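Local atomic coordinates of galactofuranose-binding protein YtfQ (Escherichia coli, PDB entry 2VK2), a protein that binds both alpha- and beta-galactofuranose in the periplasm and serves the YtfQRT-YjfF ABC transporter in furanose uptake. Residues A[223-228]-A[242-247]; A[132-137]-A[195-200]. All blocks are in the same frame, centred on the assembly; numbering follows the deposited sequence.

Contact 1 of 2, residues A[223-228]-A[242-247]; sequences TGSIDG and NASVEL. With GZL (beta-D-galactofuranose), chain B.
The flat carboxylate of Asp227 lies alongside Leu247, both side chains pointing the same way, with Leu247 CD2 3.5 Å from Asp227 OD1. The two oxygens share the sugar between them: OD1 accepts a hydrogen bond from galactofuranose O3, and OD2 takes one from O2 at 2.6 Å. Leu247 CD2 adds an apolar touch to C6. An acid suits neighbouring sugar hydroxyls, and the methyl of a leucine can pack on the C6 carbon. Leu247 N donates to Asp227 O from 55° above the carbonyl plane, 2.9 Å away.

Behind this pair the strands run side by side, only 9° from parallel. Ser225 N donates to Ala243 O, Val245 N to Ser225 O in the carbonyl plane, and Asp227 N to Val245 O at 2.7 Å. Ile226 CG1 packs on Val245 CB at 4.1 Å, beta-branched residues that fit an extended backbone. Gly228 has positive phi, and a CB there would stand 3.2 Å from Glu246 CA, both of which favour glycine here. At the far end Thr223 OG1 accepts Asn242 N at 3.1 Å, its chi1 of 79° placing it between the backbone N and carbonyl carbon. A water joins this hydroxyl to Ser225 OG and Ala243 O and donates to the latter two. Ser225 OG and Ser244 OG are each hydrogen-bonded to Asp200. Linked through helix 230-237, these strands form a parallel beta-alpha-beta unit; their C-terminal ends bring Asp227 and Leu247 to the ligand, as in periplasmic sugar-binding proteins.

Contact 2 of 2, residues A[132-137]-A[195-200]; sequences VELQGT and VYAHND. With GZL (beta-D-galactofuranose), chain B.
Glu133, within its strand, meets His198, just past the end of the neighbouring parallel strand, in an alpha/beta domain of a periplasmic binding protein. The strands pack closely. Tyr196 N donates to Val132 O nearly along the C=O axis, Leu134 N to Tyr196 O at 2.8 Å, and His198 N to Leu134 O. On one face Val132 CG2 rests on Val195 CB, 3.8 Å away, and Leu134 CB on Ala197 CB at 4.0 Å; these compact apolar residues fit beneath helices 172-185 and 200-212.

The other face carries Glu133 and Tyr196, and its polar groups are bonded. With chi1 at 179°, the extended Glu133 chain stands out from the sheet, slanting forward, and brings OE2 to the edge of the His198 ring, in its plane. There NE2 donates to OE2 at 2.8 Å, from above the carboxylate plane, the two planes being 79° apart. OE2 also lies at the edge of the Tyr196 ring, 3.5 Å from CE2. Glu133 OE1 is taken by Ser165 and by a salt bridge to Lys147, so the buried charge is probably well compensated. Gln135 CA sits over a face of the imidazole, a CH-pi contact 3.6 Å from the centroid. An alanine in place of His198 would probably leave Glu133 OE2 without its N-H donor and open a gap beside Gln135.

Beyond Gln135, itself partly exposed but held by Ser165, the segments part: Thr137, partly exposed, does not touch 195-200. Asn199 caps helix 200-212 with OD1, on Met202 N, and its ND2 donates to galactofuranose O2 at 3.0 Å in an almost straight bond of 174°.

From the N terminus the chain first lays down five strands of one sheet, beginning with strand 4-9, whose lobe supplies Glu13 and Asp90 to the sugar, before entering the second sheet. There contact 2 closes a long loop holding helix 141-153, edge strand 160-167 and helix 172-185. Only after helix 200-212 does contact 1 open, closing a short loop round helix 230-237; the chain later returns to the first sheet with strand 272-274. The two loops follow in series, neither nesting nor crossing. Strands 194-197 and 222-225 are neighbours, so the contacts join into one sheet. Asp200 N probably bonds Ile226 O, and Asp227 packs on Asn199, tying the start of helix 200-212 to contact 1.

Contact 1 of 2, residues A[223-228]-A[242-247]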
ATOM      1  N   THR A 223      -4.487  10.852  13.658  1.00  8.58           N
ATOM      2  CA  THR A 223      -4.168  10.226  12.377  1.00  8.70           C
ATOM      3  C   THR A 223      -3.831   8.754  12.563  1.00  8.53           C
ATOM      4  O   THR A 223      -3.114   8.372  13.490  1.00  8.89           O
ATOM      5  CB  THR A 223      -2.995  10.926  11.645  1.00  8.88           C
ATOM      6  OG1 THR A 223      -1.739  10.526  12.214  1.00  9.18           O
ATOM      7  CG2 THR A 223      -3.141  12.440  11.706  1.00  9.21           C
ATOM      8  N   GLY A 224      -4.371   7.932  11.668  1.00  8.16           N
ATOM      9  CA  GLY A 224      -4.027   6.518  11.577  1.00  8.00           C
ATOM     10  C   GLY A 224      -3.839   6.193  10.110  1.00  7.74           C
ATOM     11  O   GLY A 224      -4.689   6.529   9.294  1.00  7.82           O
ATOM     12  N   SER A 225      -2.719   5.568   9.767  1.00  7.69           N
ATOM     13  CA  SER A 225      -2.397   5.310   8.369  1.00  7.65           C
ATOM     14  C   SER A 225      -1.482   4.099   8.239  1.00  7.41           C
ATOM     15  O   SER A 225      -1.144   3.463   9.233  1.00  7.46           O
ATOM     16  CB  SER A 225      -1.780   6.556   7.730  1.00  7.57           C
ATOM     17  OG  SER A 225      -0.637   6.994   8.445  1.00  8.40           O
ATOM     18  N   ILE A 226      -1.119   3.760   7.006  1.00  7.49           N
ATOM     19  CA  ILE A 226      -0.374   2.539   6.737  1.00  7.66           C
ATOM     20  C   ILE A 226       0.785   2.811   5.786  1.00  7.33           C
ATOM     21  O   ILE A 226       0.634   3.554   4.822  1.00  7.74           O
ATOM     22  CB  ILE A 226      -1.310   1.466   6.126  1.00  7.60           C
ATOM     23  CG1 ILE A 226      -2.416   1.088   7.124  1.00  8.05           C
ATOM     24  CG2 ILE A 226      -0.529   0.220   5.717  1.00  8.36           C
ATOM     25  CD1 ILE A 226      -3.648   0.489   6.485  1.00  8.69           C
ATOM     26  N   ASP A 227       1.935   2.217   6.117  1.00  7.26           N
ATOM     27  CA  ASP A 227       3.121   2.040   5.245  1.00  7.35           C
ATOM     28  C   ASP A 227       4.402   2.094   6.070  1.00  7.54           C
ATOM     29  O   ASP A 227       5.311   1.298   5.858  1.00  7.55           O
ATOM     30  CB  ASP A 227       3.250   3.070   4.113  1.00  7.52           C
ATOM     31  CG  ASP A 227       2.437   2.715   2.883  1.00  7.94           C
ATOM     32  OD1 ASP A 227       1.930   1.577   2.770  1.00  7.73           O
ATOM     33  OD2 ASP A 227       2.323   3.602   2.023  1.00  7.62           O
ATOM     34  N   GLY A 228       4.473   3.046   6.996  1.00  7.79           N
ATOM     35  CA  GLY A 228       5.696   3.292   7.747  1.00  8.22           C
ATOM     36  C   GLY A 228       6.759   3.959   6.898  1.00  8.47           C
ATOM     37  O   GLY A 228       7.918   3.549   6.924  1.00  9.32           O
ATOM     38  N   ASN A 242      -0.305   9.919  14.856  1.00  8.85           N
ATOM     39  CA  ASN A 242      -0.517   9.031  16.008  1.00  8.96           C
ATOM     40  C   ASN A 242      -0.197   7.559  15.817  1.00  9.01           C
ATOM     41  O   ASN A 242       0.323   6.927  16.728  1.00 10.20           O
ATOM     42  CB  ASN A 242      -1.951   9.156  16.522  1.00  9.03           C
ATOM     43  CG  ASN A 242      -2.286  10.559  16.926  1.00  9.07           C
ATOM     44  OD1 ASN A 242      -1.994  10.990  18.045  1.00 11.25           O
ATOM     45  ND2 ASN A 242      -2.874  11.296  16.014  1.00  7.50           N
ATOM     46  N   ALA A 243      -0.534   6.997  14.660  1.00  8.70           N
ATOM     47  CA  ALA A 243      -0.422   5.552  14.470  1.00  8.46           C
ATOM     48  C   ALA A 243      -0.156   5.200  13.014  1.00  8.48           C
ATOM     49  O   ALA A 243      -0.784   5.754  12.114  1.00  8.30           O
ATOM     50  CB  ALA A 243      -1.699   4.868  14.953  1.00  8.52           C
ATOM     51  N   SER A 244       0.781   4.284  12.790  1.00  8.29           N
ATOM     52  CA  SER A 244       1.036   3.773  11.445  1.00  8.64           C
ATOM     53  C   SER A 244       1.440   2.308  11.472  1.00  8.97           C
ATOM     54  O   SER A 244       2.187   1.876  12.345  1.00 10.27           O
ATOM     55  CB  SER A 244       2.125   4.588  10.747  1.00  8.58           C
ATOM     56  OG  SER A 244       2.376   4.084   9.438  1.00  8.88           O
ATOM     57  N   VAL A 245       0.966   1.557  10.484  1.00  8.85           N
ATOM     58  CA  VAL A 245       1.322   0.155  10.332  1.00  8.70           C
ATOM     59  C   VAL A 245       2.428   0.027   9.291  1.00  8.87           C
ATOM     60  O   VAL A 245       2.284   0.497   8.163  1.00  8.80           O
ATOM     61  CB  VAL A 245       0.103  -0.683   9.900  1.00  8.69           C
ATOM     62  CG1 VAL A 245       0.510  -2.125   9.648  1.00  8.77           C
ATOM     63  CG2 VAL A 245      -0.984  -0.616  10.964  1.00  9.22           C
ATOM     64  N   GLU A 246       3.528  -0.616   9.670  1.00  9.12           N
ATOM     65  CA  GLU A 246       4.651  -0.815   8.763  1.00 10.07           C
ATOM     66  C   GLU A 246       4.318  -1.815   7.660  1.00  9.29           C
ATOM     67  O   GLU A 246       3.739  -2.867   7.924  1.00  9.11           O
ATOM     68  CB  GLU A 246       5.866  -1.321   9.536  1.00 10.36           C
ATOM     69  CG  GLU A 246       7.111  -1.498   8.689  1.00 12.25           C
ATOM     70  CD  GLU A 246       8.196  -2.270   9.409  1.00 13.20           C
ATOM     71  OE1 GLU A 246       9.138  -1.631   9.913  1.00 16.95           O
ATOM     72  OE2 GLU A 246       8.105  -3.515   9.472  1.00 17.20           O
ATOM     73  N   LEU A 247       4.718  -1.475   6.437  1.00  8.92           N
ATOM     74  CA  LEU A 247       4.640  -2.362   5.283  1.00  8.77           C
ATOM     75  C   LEU A 247       6.031  -2.449   4.676  1.00  8.84           C
ATOM     76  O   LEU A 247       6.596  -1.432   4.281  1.00  8.54           O
ATOM     77  CB  LEU A 247       3.670  -1.792   4.252  1.00  8.70           C
ATOM     78  CG  LEU A 247       3.563  -2.540   2.918  1.00  8.74           C
ATOM     79  CD1 LEU A 247       2.928  -3.907   3.118  1.00  9.53           C
ATOM     80  CD2 LEU A 247       2.775  -1.716   1.926  1.00  9.14           C
TER
HETATM   81  C6  GZL B1298       0.626  -1.546  -0.733  0.50  7.98           C
HETATM   82  C5  GZL B1298       0.161  -0.815  -1.765  0.50  7.34           C
HETATM   83  C4  GZL B1298      -0.071   0.684  -1.705  0.50  6.57           C
HETATM   84  C3  GZL B1298       0.519   1.525  -0.607  0.50  7.04           C
HETATM   85  C2  GZL B1298       1.067   2.620  -1.115  0.50  6.32           C
HETATM   86  O6  GZL B1298       0.792  -2.868  -0.833  0.50  8.31           O
HETATM   87  O5  GZL B1298      -0.209  -1.437  -2.890  0.50  5.34           O
HETATM   88  O4  GZL B1298       0.427   1.309  -2.895  0.50  6.19           O
HETATM   89  O3  GZL B1298       0.402   1.221   0.681  0.50  6.48           O
HETATM   90  C1  GZL B1298       1.025   2.576  -2.601  0.50  6.17           C
HETATM   91  O2  GZL B1298       1.628   3.646  -0.472  0.50  4.73           O
HETATM   92  O1  GZL B1298       0.232   3.629  -3.139  0.50  6.43           O
HETATM   93  O   HOH W   1      -0.847   8.256  10.978  1.00  9.10           O

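Contact 2 of 2, residues A[132-137]-A[195-200]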
ATOM      1  N   VAL A 132     -12.996  10.515   9.330  1.00  8.38           N
ATOM      2  CA  VAL A 132     -13.000  10.743   7.892  1.00  8.46           C
ATOM      3  C   VAL A 132     -11.950   9.821   7.277  1.00  8.20           C
ATOM      4  O   VAL A 132     -10.848   9.669   7.819  1.00  8.16           O
ATOM      5  CB  VAL A 132     -12.767  12.227   7.521  1.00  8.44           C
ATOM      6  CG1 VAL A 132     -13.862  13.099   8.129  1.00  8.87           C
ATOM      7  CG2 VAL A 132     -11.384  12.711   7.955  1.00  9.10           C
ATOM      8  N   GLU A 133     -12.312   9.177   6.171  1.00  8.19           N
ATOM      9  CA  GLU A 133     -11.470   8.162   5.553  1.00  8.06           C
ATOM     10  C   GLU A 133     -10.943   8.627   4.205  1.00  8.10           C
ATOM     11  O   GLU A 133     -11.717   9.028   3.336  1.00  8.22           O
ATOM     12  CB  GLU A 133     -12.258   6.859   5.388  1.00  7.99           C
ATOM     13  CG  GLU A 133     -11.472   5.722   4.726  1.00  8.32           C
ATOM     14  CD  GLU A 133     -12.276   4.447   4.605  1.00  8.57           C
ATOM     15  OE1 GLU A 133     -13.489   4.535   4.317  1.00 10.06           O
ATOM     16  OE2 GLU A 133     -11.695   3.359   4.788  1.00  8.66           O
ATOM     17  N   LEU A 134      -9.625   8.570   4.046  1.00  7.84           N
ATOM     18  CA  LEU A 134      -8.981   8.800   2.765  1.00  8.02           C
ATOM     19  C   LEU A 134      -8.637   7.433   2.187  1.00  7.89           C
ATOM     20  O   LEU A 134      -7.695   6.776   2.632  1.00  7.65           O
ATOM     21  CB  LEU A 134      -7.723   9.654   2.934  1.00  8.26           C
ATOM     22  CG  LEU A 134      -7.980  11.074   3.451  1.00  8.92           C
ATOM     23  CD1 LEU A 134      -6.675  11.767   3.819  1.00  9.22           C
ATOM     24  CD2 LEU A 134      -8.747  11.890   2.423  1.00 10.30           C
ATOM     25  N   GLN A 135      -9.425   6.991   1.211  1.00  8.08           N
ATOM     26  CA  GLN A 135      -9.217   5.682   0.605  1.00  8.30           C
ATOM     27  C   GLN A 135      -8.103   5.714  -0.420  1.00  8.15           C
ATOM     28  O   GLN A 135      -7.785   6.754  -0.983  1.00  8.25           O
ATOM     29  CB  GLN A 135     -10.483   5.187  -0.097  1.00  8.19           C
ATOM     30  CG  GLN A 135     -11.705   5.062   0.781  1.00  9.32           C
ATOM     31  CD  GLN A 135     -12.857   4.398   0.051  1.00 10.07           C
ATOM     32  OE1 GLN A 135     -12.653   3.503  -0.774  1.00 13.90           O
ATOM     33  NE2 GLN A 135     -14.074   4.831   0.350  1.00 12.03           N
ATOM     34  N   GLY A 136      -7.538   4.544  -0.686  1.00  8.27           N
ATOM     35  CA  GLY A 136      -6.605   4.381  -1.783  1.00  8.53           C
ATOM     36  C   GLY A 136      -7.330   4.356  -3.115  1.00  8.85           C
ATOM     37  O   GLY A 136      -8.545   4.544  -3.184  1.00  8.91           O
ATOM     38  N   THR A 137      -6.560   4.124  -4.169  1.00  9.28           N
ATOM     39  CA  THR A 137      -7.065   4.037  -5.532  1.00  9.54           C
ATOM     40  C   THR A 137      -8.291   3.135  -5.624  1.00  9.53           C
ATOM     41  O   THR A 137      -8.287   2.016  -5.117  1.00  9.09           O
ATOM     42  CB  THR A 137      -5.957   3.492  -6.445  1.00  9.77           C
ATOM     43  OG1 THR A 137      -4.843   4.392  -6.413  1.00 10.34           O
ATOM     44  CG2 THR A 137      -6.445   3.324  -7.879  1.00 10.57           C
ATOM     45  N   VAL A 195      -8.618  11.116  11.211  1.00  8.02           N
ATOM     46  CA  VAL A 195      -8.511  10.767   9.799  1.00  7.98           C
ATOM     47  C   VAL A 195      -7.814   9.418   9.675  1.00  7.72           C
ATOM     48  O   VAL A 195      -6.741   9.205  10.245  1.00  7.65           O
ATOM     49  CB  VAL A 195      -7.785  11.852   8.953  1.00  7.96           C
ATOM     50  CG1 VAL A 195      -6.424  12.221   9.548  1.00  8.66           C
ATOM     51  CG2 VAL A 195      -7.635  11.391   7.501  1.00  8.18           C
ATOM     52  N   TYR A 196      -8.469   8.509   8.953  1.00  7.56           N
ATOM     53  CA  TYR A 196      -7.930   7.200   8.621  1.00  7.52           C
ATOM     54  C   TYR A 196      -7.552   7.245   7.155  1.00  7.42           C
ATOM     55  O   TYR A 196      -8.419   7.412   6.298  1.00  7.86           O
ATOM     56  CB  TYR A 196      -8.977   6.105   8.861  1.00  7.55           C
ATOM     57  CG  TYR A 196      -8.584   4.739   8.329  1.00  7.51           C
ATOM     58  CD1 TYR A 196      -7.328   4.199   8.596  1.00  7.83           C
ATOM     59  CD2 TYR A 196      -9.471   3.983   7.563  1.00  7.37           C
ATOM     60  CE1 TYR A 196      -6.960   2.956   8.110  1.00  7.43           C
ATOM     61  CE2 TYR A 196      -9.111   2.731   7.075  1.00  7.54           C
ATOM     62  CZ  TYR A 196      -7.855   2.223   7.357  1.00  7.28           C
ATOM     63  OH  TYR A 196      -7.470   0.986   6.891  1.00  7.60           O
ATOM     64  N   ALA A 197      -6.263   7.115   6.861  1.00  7.37           N
ATOM     65  CA  ALA A 197      -5.801   7.126   5.480  1.00  7.71           C
ATOM     66  C   ALA A 197      -5.223   5.767   5.132  1.00  7.56           C
ATOM     67  O   ALA A 197      -4.452   5.191   5.898  1.00  7.62           O
ATOM     68  CB  ALA A 197      -4.772   8.215   5.271  1.00  7.83           C
ATOM     69  N   HIS A 198      -5.586   5.255   3.960  1.00  7.38           N
ATOM     70  CA  HIS A 198      -5.110   3.941   3.527  1.00  7.42           C
ATOM     71  C   HIS A 198      -3.608   3.899   3.267  1.00  7.46           C
ATOM     72  O   HIS A 198      -3.031   2.821   3.231  1.00  7.90           O
ATOM     73  CB  HIS A 198      -5.872   3.472   2.293  1.00  7.36           C
ATOM     74  CG  HIS A 198      -7.306   3.157   2.562  1.00  7.12           C
ATOM     75  ND1 HIS A 198      -8.125   2.594   1.610  1.00  7.45           N
ATOM     76  CD2 HIS A 198      -8.064   3.307   3.675  1.00  7.44           C
ATOM     77  CE1 HIS A 198      -9.332   2.430   2.118  1.00  7.79           C
ATOM     78  NE2 HIS A 198      -9.322   2.847   3.371  1.00  7.77           N
ATOM     79  N   ASN A 199      -2.975   5.057   3.093  1.00  7.48           N
ATOM     80  CA  ASN A 199      -1.521   5.130   3.194  1.00  7.47           C
ATOM     81  C   ASN A 199      -1.052   6.372   3.937  1.00  7.79           C
ATOM     82  O   ASN A 199      -1.799   7.340   4.089  1.00  7.52           O
ATOM     83  CB  ASN A 199      -0.815   4.950   1.830  1.00  7.42           C
ATOM     84  CG  ASN A 199      -0.841   6.193   0.942  1.00  7.29           C
ATOM     85  OD1 ASN A 199      -1.589   7.135   1.164  1.00  8.33           O
ATOM     86  ND2 ASN A 199      -0.026   6.166  -0.108  1.00  7.09           N
ATOM     87  N   ASP A 200       0.185   6.313   4.423  1.00  7.82           N
ATOM     88  CA  ASP A 200       0.799   7.431   5.138  1.00  8.09           C
ATOM     89  C   ASP A 200       0.815   8.711   4.313  1.00  8.36           C
ATOM     90  O   ASP A 200       0.540   9.784   4.836  1.00  8.17           O
ATOM     91  CB  ASP A 200       2.254   7.124   5.515  1.00  8.08           C
ATOM     92  CG  ASP A 200       2.397   6.056   6.587  1.00  7.75           C
ATOM     93  OD1 ASP A 200       1.472   5.813   7.396  1.00  7.97           O
ATOM     94  OD2 ASP A 200       3.487   5.465   6.624  1.00  8.51           O
TER
HETATM   95  C6  GZL B1298       0.626  -1.546  -0.733  0.50  7.98           C
HETATM   96  C5  GZL B1298       0.161  -0.815  -1.765  0.50  7.34           C
HETATM   97  C4  GZL B1298      -0.071   0.684  -1.705  0.50  6.57           C
HETATM   98  C3  GZL B1298       0.519   1.525  -0.607  0.50  7.04           C
HETATM   99  C2  GZL B1298       1.067   2.620  -1.115  0.50  6.32           C
HETATM  100  O6  GZL B1298       0.792  -2.868  -0.833  0.50  8.31           O
HETATM  101  O5  GZL B1298      -0.209  -1.437  -2.890  0.50  5.34           O
HETATM  102  O4  GZL B1298       0.427   1.309  -2.895  0.50  6.19           O
HETATM  103  O3  GZL B1298       0.402   1.221   0.681  0.50  6.48           O
HETATM  104  C1  GZL B1298       1.025   2.576  -2.601  0.50  6.17           C
HETATM  105  O2  GZL B1298       1.628   3.646  -0.472  0.50  4.73           O
HETATM  106  O1  GZL B1298       0.232   3.629  -3.139  0.50  6.43           O